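Local atomic coordinates of cytosolic IMP-GMP specific 5'-nucleotidase (Legionella pneumophila subsp. pneumophila, PDB entry 4OHF), a protein that probably hydrolyses purine nucleoside 5'-monophosphates such as IMP and GMP to nucleosides and phosphate, with the help of a magnesium ion. Residues V8-M14 / P442-A448; E37-Y41 / F61-F65; D75-G79 / S152-I156; E239-A245 / V275-G281. One frame throughout, in Å; residues are numbered along the deposited sequence.

Contact 1. Residues V8-M14 / P442-A448; sequences VNRIINM and PMTYFRA. With PO4 (phosphate ion), chain I.
F446 is the hydrophobic hub between V8-M14 and P442-A448. I12 runs alongside it, pointing the same way, and brings I12 CG2 to the ring edge, 3.6 Å from F446 CD2. V8 crosses at about a right angle, with V8 CG2 3.7 Å from F446 CD1, while M14 CG reaches F446 CE2. With F446 CG anti to its own carbonyl carbon (chi1 -71°), the ring comes among these branched and flexible aliphatic groups, which suit a buried face. Backbone bonds pair I12 with F446 in a short antiparallel ribbon: I12 N to F446 O at 3.1 Å and F446 N to I12 O at 3.0 Å.

On the face carrying N13 and Y445, Y445 CD1 lies 3.4 Å from N13 OD1, the amide and ring planes 50° apart; from the adjoining loop I11 CG2 is 3.5 Å from Y445 CZ. A broad tyrosine ring suits packing on both. The backbone oxygen of Y445 accepts from K351 of the second subunit.

At the polar edge, R10 offers a phosphate ion two N-H groups, R10 NE to O3 at 3.2 Å and R10 NH2 to O2 at 3.0 Å. K313, R319 and the backbone N of T320 in the same chain, and Y113 of the second subunit, also bind it. Probably from the crystallisation liquor, the ion implies a cationic pocket beside the joint of the near-terminal segments.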
loop_
_atom_site.group_PDB
_atom_site.type_symbol
_atom_site.label_atom_id
_atom_site.label_comp_id
_atom_site.label_asym_id
_atom_site.label_seq_id
_atom_site.Cartn_x
_atom_site.Cartn_y
_atom_site.Cartn_z
ATOM N N VAL B 8 -3.837 5.756 34.550
ATOM C CA VAL B 8 -4.531 6.563 33.556
ATOM C C VAL B 8 -3.636 7.188 32.493
ATOM O O VAL B 8 -2.689 7.901 32.809
ATOM C CB VAL B 8 -5.337 7.695 34.256
ATOM C CG1 VAL B 8 -6.289 8.340 33.280
ATOM C CG2 VAL B 8 -6.075 7.134 35.471
ATOM N N ASN B 9 -3.946 6.905 31.230
ATOM C CA ASN B 9 -3.196 7.469 30.113
ATOM C C ASN B 9 -3.937 8.671 29.527
ATOM O O ASN B 9 -3.327 9.607 29.028
ATOM C CB ASN B 9 -2.986 6.432 29.003
ATOM C CG ASN B 9 -2.070 5.296 29.430
ATOM O OD1 ASN B 9 -1.072 5.518 30.121
ATOM N ND2 ASN B 9 -2.397 4.070 29.012
ATOM N N ARG B 10 -5.261 8.628 29.594
ATOM C CA ARG B 10 -6.104 9.691 29.058
ATOM C C ARG B 10 -7.376 9.786 29.872
ATOM O O ARG B 10 -7.861 8.788 30.400
ATOM C CB ARG B 10 -6.514 9.397 27.623
ATOM C CG ARG B 10 -5.509 9.714 26.570
ATOM C CD ARG B 10 -6.113 9.415 25.202
ATOM N NE ARG B 10 -6.288 7.984 24.986
ATOM C CZ ARG B 10 -5.275 7.122 24.958
ATOM N NH1 ARG B 10 -4.027 7.563 25.134
ATOM N NH2 ARG B 10 -5.506 5.826 24.758
ATOM N N ILE B 11 -7.921 10.994 29.944
ATOM C CA ILE B 11 -9.153 11.237 30.671
ATOM C C ILE B 11 -10.299 10.346 30.198
ATOM O O ILE B 11 -10.460 10.116 29.009
ATOM C CB ILE B 11 -9.627 12.702 30.480
ATOM C CG1 ILE B 11 -8.655 13.666 31.157
ATOM C CG2 ILE B 11 -11.049 12.883 31.035
ATOM C CD1 ILE B 11 -8.918 15.122 30.801
ATOM N N ILE B 12 -11.062 9.833 31.157
ATOM C CA ILE B 12 -12.272 9.073 30.880
ATOM C C ILE B 12 -13.198 9.309 32.076
ATOM O O ILE B 12 -12.852 9.005 33.222
ATOM C CB ILE B 12 -12.054 7.553 30.661
ATOM C CG1 ILE B 12 -13.378 6.951 30.177
ATOM C CG2 ILE B 12 -11.597 6.852 31.949
ATOM C CD1 ILE B 12 -13.358 5.477 29.976
ATOM N N ASN B 13 -14.357 9.901 31.796
ATOM C CA ASN B 13 -15.357 10.214 32.812
ATOM C C ASN B 13 -16.299 9.019 32.942
ATOM O O ASN B 13 -17.245 8.897 32.182
ATOM C CB ASN B 13 -16.113 11.470 32.362
ATOM C CG ASN B 13 -17.088 11.982 33.395
ATOM O OD1 ASN B 13 -17.112 11.523 34.538
ATOM N ND2 ASN B 13 -17.898 12.956 32.994
ATOM N N MET B 14 -16.040 8.128 33.892
ATOM C CA MET B 14 -16.891 6.947 34.040
ATOM C C MET B 14 -18.369 7.286 34.207
ATOM O O MET B 14 -19.236 6.476 33.879
ATOM C CB MET B 14 -16.434 6.078 35.214
ATOM C CG MET B 14 -15.160 5.286 34.965
ATOM S SD MET B 14 -15.173 4.248 33.480
ATOM C CE MET B 14 -15.994 2.781 34.085
ATOM N N PRO B 442 -18.025 3.855 40.312
ATOM C CA PRO B 442 -18.503 3.838 38.931
ATOM C C PRO B 442 -18.814 5.241 38.408
ATOM O O PRO B 442 -19.457 5.383 37.376
ATOM C CB PRO B 442 -19.743 2.950 39.004
ATOM C CG PRO B 442 -20.211 3.141 40.405
ATOM C CD PRO B 442 -18.941 3.116 41.195
ATOM N N MET B 443 -18.353 6.267 39.128
ATOM C CA MET B 443 -18.561 7.672 38.740
ATOM C C MET B 443 -17.210 8.388 38.597
ATOM O O MET B 443 -17.142 9.545 38.164
ATOM C CB MET B 443 -19.407 8.418 39.794
ATOM C CG MET B 443 -20.832 7.875 40.036
ATOM S SD MET B 443 -21.912 7.868 38.577
ATOM C CE MET B 443 -23.198 6.656 39.056
ATOM N N THR B 444 -16.146 7.680 38.982
ATOM C CA THR B 444 -14.768 8.164 38.944
ATOM C C THR B 444 -14.360 8.913 37.675
ATOM O O THR B 444 -14.587 8.442 36.566
ATOM C CB THR B 444 -13.787 6.990 39.101
ATOM O OG1 THR B 444 -14.088 6.266 40.304
ATOM C CG2 THR B 444 -12.367 7.493 39.159
ATOM N N TYR B 445 -13.753 10.084 37.838
ATOM C CA TYR B 445 -13.277 10.838 36.681
ATOM C C TYR B 445 -11.763 10.585 36.659
ATOM O O TYR B 445 -11.030 11.111 37.506
ATOM C CB TYR B 445 -13.547 12.336 36.845
ATOM C CG TYR B 445 -13.298 13.178 35.601
ATOM C CD1 TYR B 445 -14.356 13.568 34.779
ATOM C CD2 TYR B 445 -12.010 13.608 35.259
ATOM C CE1 TYR B 445 -14.148 14.373 33.652
ATOM C CE2 TYR B 445 -11.787 14.409 34.131
ATOM C CZ TYR B 445 -12.869 14.789 33.330
ATOM O OH TYR B 445 -12.678 15.580 32.210
ATOM N N PHE B 446 -11.310 9.769 35.712
ATOM C CA PHE B 446 -9.902 9.431 35.581
ATOM C C PHE B 446 -9.095 10.463 34.793
ATOM O O PHE B 446 -9.434 10.796 33.651
ATOM C CB PHE B 446 -9.757 8.068 34.896
ATOM C CG PHE B 446 -10.170 6.898 35.751
ATOM C CD1 PHE B 446 -9.431 6.534 36.873
ATOM C CD2 PHE B 446 -11.283 6.139 35.421
ATOM C CE1 PHE B 446 -9.796 5.430 37.645
ATOM C CE2 PHE B 446 -11.651 5.033 36.192
ATOM C CZ PHE B 446 -10.907 4.684 37.300
ATOM N N ARG B 447 -8.026 10.963 35.406
ATOM C CA ARG B 447 -7.129 11.929 34.765
ATOM C C ARG B 447 -5.706 11.381 34.796
ATOM O O ARG B 447 -5.348 10.570 35.658
ATOM C CB ARG B 447 -7.137 13.280 35.491
ATOM C CG ARG B 447 -8.381 14.120 35.307
ATOM C CD ARG B 447 -8.367 15.311 36.267
ATOM N NE ARG B 447 -9.572 16.125 36.143
ATOM C CZ ARG B 447 -9.869 16.833 35.062
ATOM N NH1 ARG B 447 -9.040 16.828 34.029
ATOM N NH2 ARG B 447 -11.006 17.517 34.999
ATOM N N ALA B 448 -4.885 11.836 33.860
ATOM C CA ALA B 448 -3.507 11.392 33.809
ATOM C C ALA B 448 -2.593 12.430 34.435
ATOM O O ALA B 448 -2.830 13.633 34.313
ATOM C CB ALA B 448 -3.105 11.158 32.385
HETATM P P PO4 I . -9.541 5.759 24.345
HETATM O O1 PO4 I . -10.683 5.047 24.972
HETATM O O2 PO4 I . -8.311 4.942 24.486
HETATM O O3 PO4 I . -9.345 7.066 25.017
HETATM O O4 PO4 I . -9.819 5.986 22.907
#

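Contact 2. Residues E37-Y41 / F61-F65; sequences ESLVY and FKFNF
The F63 ring is sandwiched. S38 CA lies over one face, 4.0 Å from the F63 centroid and 18° off its normal, and the backbone N of F65 lies over the opposite face, offset toward the rim; Y41 CE2 is in the ring plane at its edge. Y41 in turn takes the CB of F63 over one of its own faces, F63 CB being 3.6 Å from the Y41 centroid. The two rings slide past each other in opposite directions with their planes at 52°, an oblique pairing in which F63 CD2 approaches Y41 CG to 3.4 Å. F63 CG is anti to the backbone N (chi1 171°), which extends the ring from the loop to the helix surface. A flat, wholly apolar side chain suits this slot, since it lies between the helix backbone at S38, the Y41 ring and its own loop.

Here the loop 61-65 has folded back over the helix 33-51 that precedes it, and helix 129-143 packs alongside, I134 against F63 and L135 against Y41. In HAD phosphatases a cap is often inserted after the first aspartate-bearing strand, and this helical region is consistent with one. The side chain of E37 lies about 9 Å from that of the magnesium ligand D303.

Farther along, E37 CG meets the edge of the F65 ring, 3.5 Å from F65 CE2, its aliphatic part serving as the apolar surface. At the other end a tyrosine is apt because its ring packs on F63 while its hydroxyl, resting against F61 CB, finds a hydrogen-bond partner in Q138, whose amide nitrogen also binds K62 O.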
loop_
_atom_site.group_PDB
_atom_site.type_symbol
_atom_site.label_atom_id
_atom_site.label_comp_id
_atom_site.label_asym_id
_atom_site.label_seq_id
_atom_site.Cartn_x
_atom_site.Cartn_y
_atom_site.Cartn_z
ATOM N N GLU B 37 -0.231 -20.880 29.721
ATOM C CA GLU B 37 0.792 -20.709 28.687
ATOM C C GLU B 37 1.374 -22.077 28.377
ATOM O O GLU B 37 1.505 -22.460 27.224
ATOM C CB GLU B 37 1.928 -19.795 29.147
ATOM C CG GLU B 37 1.635 -18.315 29.136
ATOM C CD GLU B 37 1.327 -17.761 27.750
ATOM O OE1 GLU B 37 1.690 -18.389 26.728
ATOM O OE2 GLU B 37 0.723 -16.665 27.693
ATOM N N SER B 38 1.723 -22.803 29.430
ATOM C CA SER B 38 2.285 -24.136 29.300
ATOM C C SER B 38 1.409 -25.059 28.459
ATOM O O SER B 38 1.917 -25.775 27.593
ATOM C CB SER B 38 2.494 -24.748 30.680
ATOM O OG SER B 38 2.930 -26.087 30.546
ATOM N N LEU B 39 0.101 -25.043 28.709
ATOM C CA LEU B 39 -0.810 -25.884 27.951
ATOM C C LEU B 39 -0.667 -25.520 26.475
ATOM O O LEU B 39 -0.385 -26.384 25.637
ATOM C CB LEU B 39 -2.255 -25.654 28.397
ATOM C CG LEU B 39 -3.263 -26.808 28.298
ATOM C CD1 LEU B 39 -4.639 -26.229 28.061
ATOM C CD2 LEU B 39 -2.906 -27.770 27.174
ATOM N N VAL B 40 -0.855 -24.237 26.160
ATOM C CA VAL B 40 -0.742 -23.770 24.785
ATOM C C VAL B 40 0.585 -24.209 24.196
ATOM O O VAL B 40 0.640 -24.659 23.058
ATOM C CB VAL B 40 -0.847 -22.234 24.678
ATOM C CG1 VAL B 40 -0.572 -21.793 23.246
ATOM C CG2 VAL B 40 -2.238 -21.783 25.087
ATOM N N TYR B 41 1.653 -24.084 24.965
ATOM C CA TYR B 41 2.955 -24.504 24.484
ATOM C C TYR B 41 2.882 -25.982 24.082
ATOM O O TYR B 41 3.163 -26.327 22.926
ATOM C CB TYR B 41 4.009 -24.275 25.566
ATOM C CG TYR B 41 5.403 -24.770 25.221
ATOM C CD1 TYR B 41 5.804 -26.061 25.557
ATOM C CD2 TYR B 41 6.330 -23.935 24.600
ATOM C CE1 TYR B 41 7.091 -26.504 25.294
ATOM C CE2 TYR B 41 7.618 -24.368 24.329
ATOM C CZ TYR B 41 7.995 -25.656 24.680
ATOM O OH TYR B 41 9.273 -26.101 24.424
ATOM N N PHE B 61 11.572 -30.729 23.850
ATOM C CA PHE B 61 11.637 -29.332 24.277
ATOM C C PHE B 61 10.979 -29.073 25.630
ATOM O O PHE B 61 9.849 -29.489 25.876
ATOM C CB PHE B 61 10.989 -28.427 23.222
ATOM C CG PHE B 61 11.841 -28.204 21.999
ATOM C CD1 PHE B 61 11.356 -27.452 20.931
ATOM C CD2 PHE B 61 13.128 -28.729 21.916
ATOM C CE1 PHE B 61 12.136 -27.227 19.801
ATOM C CE2 PHE B 61 13.910 -28.510 20.796
ATOM C CZ PHE B 61 13.411 -27.756 19.734
ATOM N N LYS B 62 11.695 -28.371 26.500
ATOM C CA LYS B 62 11.189 -28.052 27.829
ATOM C C LYS B 62 10.692 -26.617 27.875
ATOM O O LYS B 62 11.318 -25.715 27.322
ATOM C CB LYS B 62 12.286 -28.262 28.880
ATOM C CG LYS B 62 11.993 -29.384 29.867
ATOM C CD LYS B 62 11.694 -30.688 29.138
ATOM C CE LYS B 62 11.209 -31.776 30.089
ATOM N NZ LYS B 62 10.835 -33.023 29.348
ATOM N N PHE B 63 9.560 -26.416 28.540
ATOM C CA PHE B 63 8.965 -25.092 28.657
ATOM C C PHE B 63 9.308 -24.388 29.959
ATOM O O PHE B 63 9.025 -24.887 31.042
ATOM C CB PHE B 63 7.441 -25.186 28.515
ATOM C CG PHE B 63 6.718 -23.902 28.823
ATOM C CD1 PHE B 63 6.237 -23.649 30.099
ATOM C CD2 PHE B 63 6.523 -22.941 27.834
ATOM C CE1 PHE B 63 5.569 -22.456 30.387
ATOM C CE2 PHE B 63 5.858 -21.749 28.114
ATOM C CZ PHE B 63 5.380 -21.508 29.389
ATOM N N ASN B 64 9.938 -23.225 29.837
ATOM C CA ASN B 64 10.289 -22.418 30.998
ATOM C C ASN B 64 9.690 -21.024 30.837
ATOM O O ASN B 64 10.187 -20.197 30.062
ATOM C CB ASN B 64 11.805 -22.324 31.169
ATOM C CG ASN B 64 12.210 -21.246 32.161
ATOM O OD1 ASN B 64 11.571 -21.047 33.188
ATOM N ND2 ASN B 64 13.283 -20.545 31.852
ATOM N N PHE B 65 8.618 -20.779 31.585
ATOM C CA PHE B 65 7.895 -19.516 31.552
ATOM C C PHE B 65 8.770 -18.267 31.471
ATOM O O PHE B 65 8.442 -17.323 30.764
ATOM C CB PHE B 65 6.997 -19.429 32.782
ATOM C CG PHE B 65 5.925 -18.385 32.684
ATOM C CD1 PHE B 65 5.747 -17.467 33.708
ATOM C CD2 PHE B 65 5.059 -18.355 31.591
ATOM C CE1 PHE B 65 4.713 -16.533 33.654
ATOM C CE2 PHE B 65 4.027 -17.433 31.520
ATOM C CZ PHE B 65 3.845 -16.517 32.551
#

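Contact 3. Residues D75-G79 / S152-I156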
loop_
_atom_site.group_PDB
_atom_site.type_symbol
_atom_site.label_atom_id
_atom_site.label_comp_id
_atom_site.label_asym_id
_atom_site.label_seq_id
_atom_site.Cartn_x
_atom_site.Cartn_y
_atom_site.Cartn_z
ATOM N N ASP B 75 11.218 -11.614 14.468
ATOM C CA ASP B 75 11.767 -11.318 13.146
ATOM C C ASP B 75 11.840 -12.679 12.462
ATOM O O ASP B 75 12.852 -13.373 12.556
ATOM C CB ASP B 75 13.168 -10.703 13.289
ATOM C CG ASP B 75 13.846 -10.450 11.951
ATOM O OD1 ASP B 75 14.880 -9.744 11.944
ATOM O OD2 ASP B 75 13.358 -10.955 10.914
ATOM N N SER B 76 10.747 -13.059 11.803
ATOM C CA SER B 76 10.653 -14.355 11.135
ATOM C C SER B 76 11.714 -14.535 10.064
ATOM O O SER B 76 12.242 -15.629 9.873
ATOM C CB SER B 76 9.251 -14.542 10.535
ATOM O OG SER B 76 8.875 -13.427 9.748
ATOM N N LYS B 77 12.035 -13.446 9.382
ATOM C CA LYS B 77 13.030 -13.478 8.328
ATOM C C LYS B 77 14.337 -14.098 8.820
ATOM O O LYS B 77 14.835 -15.050 8.231
ATOM C CB LYS B 77 13.277 -12.057 7.821
ATOM C CG LYS B 77 14.383 -11.893 6.772
ATOM C CD LYS B 77 14.803 -10.420 6.712
ATOM C CE LYS B 77 15.941 -10.151 5.736
ATOM N NZ LYS B 77 16.525 -8.794 5.986
ATOM N N ASN B 78 14.880 -13.579 9.915
ATOM C CA ASN B 78 16.150 -14.081 10.425
ATOM C C ASN B 78 16.087 -14.944 11.683
ATOM O O ASN B 78 17.111 -15.154 12.342
ATOM C CB ASN B 78 17.087 -12.904 10.677
ATOM C CG ASN B 78 17.073 -11.911 9.544
ATOM O OD1 ASN B 78 17.226 -12.287 8.385
ATOM N ND2 ASN B 78 16.885 -10.634 9.869
ATOM N N GLY B 79 14.898 -15.447 12.015
ATOM C CA GLY B 79 14.750 -16.277 13.201
ATOM C C GLY B 79 15.250 -15.609 14.475
ATOM O O GLY B 79 15.917 -16.238 15.295
ATOM N N SER B 152 12.547 -23.056 6.715
ATOM C CA SER B 152 13.290 -21.809 6.894
ATOM C C SER B 152 12.707 -21.060 8.090
ATOM O O SER B 152 11.556 -21.296 8.489
ATOM C CB SER B 152 13.180 -20.929 5.647
ATOM O OG SER B 152 11.844 -20.493 5.451
ATOM N N TYR B 153 13.502 -20.158 8.655
ATOM C CA TYR B 153 13.065 -19.367 9.797
ATOM C C TYR B 153 11.653 -18.838 9.556
ATOM O O TYR B 153 10.767 -18.972 10.404
ATOM C CB TYR B 153 14.021 -18.199 10.018
ATOM C CG TYR B 153 15.435 -18.609 10.366
ATOM C CD1 TYR B 153 15.679 -19.615 11.295
ATOM C CD2 TYR B 153 16.530 -17.941 9.823
ATOM C CE1 TYR B 153 16.972 -19.944 11.682
ATOM C CE2 TYR B 153 17.828 -18.262 10.206
ATOM C CZ TYR B 153 18.039 -19.262 11.135
ATOM O OH TYR B 153 19.314 -19.583 11.529
ATOM N N GLN B 154 11.463 -18.242 8.384
ATOM C CA GLN B 154 10.179 -17.686 7.977
ATOM C C GLN B 154 9.080 -18.746 7.995
ATOM O O GLN B 154 7.978 -18.517 8.504
ATOM C CB GLN B 154 10.309 -17.123 6.567
ATOM C CG GLN B 154 8.986 -16.783 5.902
ATOM C CD GLN B 154 8.480 -15.402 6.263
ATOM O OE1 GLN B 154 7.329 -15.061 5.984
ATOM N NE2 GLN B 154 9.345 -14.590 6.876
ATOM N N ALA B 155 9.388 -19.905 7.421
ATOM C CA ALA B 155 8.446 -21.018 7.348
ATOM C C ALA B 155 8.047 -21.537 8.734
ATOM O O ALA B 155 6.873 -21.815 8.996
ATOM C CB ALA B 155 9.054 -22.143 6.518
ATOM N N ILE B 156 9.033 -21.677 9.614
ATOM C CA ILE B 156 8.787 -22.144 10.971
ATOM C C ILE B 156 7.810 -21.210 11.684
ATOM O O ILE B 156 6.803 -21.659 12.225
ATOM C CB ILE B 156 10.106 -22.223 11.756
ATOM C CG1 ILE B 156 11.094 -23.104 10.983
ATOM C CG2 ILE B 156 9.860 -22.783 13.156
ATOM C CD1 ILE B 156 12.442 -23.287 11.662
#
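G79 sits with its bare CA over the face of the Y153 ring, 4.1 Å from the centroid and 26° off the normal, in a left-handed backbone conformation that glycine adopts readily; having no CB, which would run into the ring, it lets Y153 close on the backbone. It ends the hairpin turn joining strands 73-75 and 80-84, a turn built on an Asx motif: N78 N donates to D75 OD2 at 3.2 Å, meeting that oxygen from above the carboxylate plane, and N78 ND2 adds a weak bond to D75 OD1. Aspartate fits the first position because its short carboxylate can reach back to the nitrogen three residues on.

Facing the turn is the first turn of helix 153-170, which begins with a serine N-cap, S152 OG accepting from A155 N. Y153 CG is anti to the carbonyl carbon (chi1 -63°), and the ring lies along the turn so that K77 O comes to its edge while N78 O lies over a face. The ring is useful here for its breadth, covering three successive residues of the turn, and its hydroxyl is hydrogen-bonded to D144. H95 meets the same ring with the planes nearly perpendicular.

The contact thus joins the hairpin of the five-stranded antiparallel sheet to the start of a helix, away from the magnesium and GMP sites. Beside the tyrosine, the S76 hydroxyl is hydrogen-bonded to N120 O, and Q154 is bent at chi2 (85°), which swings its amide toward the turn and brings Q154 NE2 3.1 Å from S76 OG.

Contact 4. Residues E239-A245 / V275-G281; sequences EFVITLA and VPGVYQG
P276 rests on the F240 ring, its CA 3.8 Å from the F240 centroid and over the face; two rigid, apolar groups that suit each other. V241 and V278 lie side by side, CG1 of V241 against CG2 of V278, as beta-branched neighbours readily do.

The strands are parallel and bonded through V241 N to G277 O (3.1 Å), Y279 N to V241 O (3.0 Å) and G281 N to T243 O (2.8 Å). Y279 O is gripped twice, by T243 N at 2.8 Å and by T243 OG1 at 2.7 Å, from opposite faces of its carbonyl plane. Threonine suits this place because chi1 of 63° turns its hydroxyl back to the neighbouring strand. Glycine suits G277, where a CB would jam against the preceding carbonyl O, and G281, where phi is positive.

Beyond this shell, Y279 OH accepts from V275 N, tying the ring to the preceding chain, and Q280 bonds through OE1 to N269 of the third subunit. The pair belongs to the parallel part of the HAD-like core sheet, with strand 204-208 beyond 240-243 and the antiparallel strand 257-260 beyond 277-281; helix 213-224 covers T243 and V278, and F287 meets F240 edge-to-face.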
loop_
_atom_site.group_PDB
_atom_site.type_symbol
_atom_site.label_atom_id
_atom_site.label_comp_id
_atom_site.label_asym_id
_atom_site.label_seq_id
_atom_site.Cartn_x
_atom_site.Cartn_y
_atom_site.Cartn_z
ATOM N N GLU B 239 -26.309 -7.556 30.608
ATOM C CA GLU B 239 -27.377 -7.068 29.743
ATOM C C GLU B 239 -27.358 -7.903 28.468
ATOM O O GLU B 239 -28.373 -8.463 28.072
ATOM C CB GLU B 239 -27.141 -5.592 29.417
ATOM C CG GLU B 239 -28.331 -4.875 28.791
ATOM C CD GLU B 239 -29.493 -4.672 29.763
ATOM O OE1 GLU B 239 -30.455 -3.964 29.393
ATOM O OE2 GLU B 239 -29.447 -5.221 30.890
ATOM N N PHE B 240 -26.191 -7.973 27.829
ATOM C CA PHE B 240 -25.998 -8.763 26.616
ATOM C C PHE B 240 -24.788 -9.643 26.810
ATOM O O PHE B 240 -23.883 -9.336 27.603
ATOM C CB PHE B 240 -25.690 -7.896 25.399
ATOM C CG PHE B 240 -26.790 -6.982 25.002
ATOM C CD1 PHE B 240 -26.906 -5.723 25.581
ATOM C CD2 PHE B 240 -27.704 -7.370 24.027
ATOM C CE1 PHE B 240 -27.916 -4.856 25.190
ATOM C CE2 PHE B 240 -28.721 -6.516 23.622
ATOM C CZ PHE B 240 -28.829 -5.252 24.207
ATOM N N VAL B 241 -24.762 -10.735 26.070
ATOM C CA VAL B 241 -23.628 -11.622 26.124
ATOM C C VAL B 241 -23.425 -12.047 24.682
ATOM O O VAL B 241 -24.204 -12.817 24.142
ATOM C CB VAL B 241 -23.871 -12.825 27.097
ATOM C CG1 VAL B 241 -25.228 -13.392 26.873
ATOM C CG2 VAL B 241 -22.794 -13.897 26.908
ATOM N N ILE B 242 -22.386 -11.484 24.067
ATOM C CA ILE B 242 -22.035 -11.735 22.673
ATOM C C ILE B 242 -20.876 -12.736 22.530
ATOM O O ILE B 242 -19.752 -12.482 22.973
ATOM C CB ILE B 242 -21.664 -10.399 21.987
ATOM C CG1 ILE B 242 -22.752 -9.359 22.282
ATOM C CG2 ILE B 242 -21.507 -10.600 20.494
ATOM C CD1 ILE B 242 -22.452 -7.967 21.738
ATOM N N THR B 243 -21.163 -13.866 21.886
ATOM C CA THR B 243 -20.188 -14.931 21.697
ATOM C C THR B 243 -19.656 -15.079 20.264
ATOM O O THR B 243 -20.271 -14.595 19.310
ATOM C CB THR B 243 -20.791 -16.238 22.166
ATOM O OG1 THR B 243 -21.933 -16.550 21.359
ATOM C CG2 THR B 243 -21.242 -16.098 23.606
ATOM N N LEU B 244 -18.520 -15.770 20.124
ATOM C CA LEU B 244 -17.859 -15.928 18.832
ATOM C C LEU B 244 -17.910 -14.530 18.205
ATOM O O LEU B 244 -18.290 -14.344 17.045
ATOM C CB LEU B 244 -18.586 -16.954 17.959
ATOM C CG LEU B 244 -18.237 -18.433 18.188
ATOM C CD1 LEU B 244 -19.116 -19.308 17.307
ATOM C CD2 LEU B 244 -16.765 -18.692 17.880
ATOM N N ALA B 245 -17.529 -13.545 19.011
ATOM C CA ALA B 245 -17.551 -12.157 18.596
ATOM C C ALA B 245 -16.704 -11.905 17.374
ATOM O O ALA B 245 -17.005 -11.033 16.572
ATOM C CB ALA B 245 -17.096 -11.265 19.739
ATOM N N VAL B 275 -31.989 -7.117 21.108
ATOM C CA VAL B 275 -32.516 -6.821 22.425
ATOM C C VAL B 275 -31.777 -7.673 23.440
ATOM O O VAL B 275 -31.314 -8.764 23.118
ATOM C CB VAL B 275 -34.040 -7.124 22.498
ATOM C CG1 VAL B 275 -34.813 -6.114 21.659
ATOM C CG2 VAL B 275 -34.317 -8.537 21.999
ATOM N N PRO B 276 -31.674 -7.187 24.682
ATOM C CA PRO B 276 -30.977 -7.927 25.730
ATOM C C PRO B 276 -31.110 -9.430 25.537
ATOM O O PRO B 276 -32.202 -9.943 25.299
ATOM C CB PRO B 276 -31.651 -7.429 27.000
ATOM C CG PRO B 276 -31.930 -5.984 26.664
ATOM C CD PRO B 276 -32.444 -6.061 25.248
ATOM N N GLY B 277 -29.981 -10.124 25.615
ATOM C CA GLY B 277 -29.981 -11.565 25.435
ATOM C C GLY B 277 -28.626 -12.068 24.976
ATOM O O GLY B 277 -27.626 -11.353 25.055
ATOM N N VAL B 278 -28.596 -13.304 24.486
ATOM C CA VAL B 278 -27.361 -13.909 24.021
ATOM C C VAL B 278 -27.295 -13.835 22.498
ATOM O O VAL B 278 -28.319 -13.961 21.836
ATOM C CB VAL B 278 -27.283 -15.370 24.462
ATOM C CG1 VAL B 278 -25.932 -15.948 24.078
ATOM C CG2 VAL B 278 -27.515 -15.468 25.959
ATOM N N TYR B 279 -26.094 -13.620 21.957
ATOM C CA TYR B 279 -25.892 -13.537 20.520
ATOM C C TYR B 279 -24.555 -14.151 20.101
ATOM O O TYR B 279 -23.734 -14.540 20.942
ATOM C CB TYR B 279 -25.915 -12.074 20.041
ATOM C CG TYR B 279 -27.258 -11.382 20.135
ATOM C CD1 TYR B 279 -27.693 -10.807 21.337
ATOM C CD2 TYR B 279 -28.108 -11.313 19.027
ATOM C CE1 TYR B 279 -28.935 -10.178 21.433
ATOM C CE2 TYR B 279 -29.356 -10.693 19.109
ATOM C CZ TYR B 279 -29.766 -10.124 20.316
ATOM O OH TYR B 279 -30.992 -9.487 20.405
ATOM N N GLN B 280 -24.353 -14.237 18.786
ATOM C CA GLN B 280 -23.113 -14.757 18.217
ATOM C C GLN B 280 -22.699 -13.791 17.104
ATOM O O GLN B 280 -23.562 -13.247 16.411
ATOM C CB GLN B 280 -23.327 -16.167 17.649
ATOM C CG GLN B 280 -22.082 -16.750 17.007
ATOM C CD GLN B 280 -22.208 -18.225 16.711
ATOM O OE1 GLN B 280 -22.305 -19.038 17.627
ATOM N NE2 GLN B 280 -22.199 -18.581 15.434
ATOM N N GLY B 281 -21.392 -13.570 16.950
ATOM C CA GLY B 281 -20.900 -12.654 15.927
ATOM C C GLY B 281 -21.234 -11.187 16.184
ATOM O O GLY B 281 -21.029 -10.670 17.293
#

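From the N terminus, the chain enters contact 1 at once, but the partner segment 442-448 arrives only near the end, so this contact, pairing short strands 12-13 and 445-446, joins the near-terminal parts and closes a loop that encloses the other three. Inside it they follow in series, none crossing another. Contact 2 closes first, folding the loop after helix 33-51 back on that helix. Contact 3 comes next, its centre about 20 Å from that of contact 2, and ties the hairpin 73-84 to helix 153-170. Contact 4 then joins neighbouring strands of the large mixed sheet through an excursion containing strands 257-260 and 267-269. Contact 1 lies across the chain's centre from contacts 2 and 3.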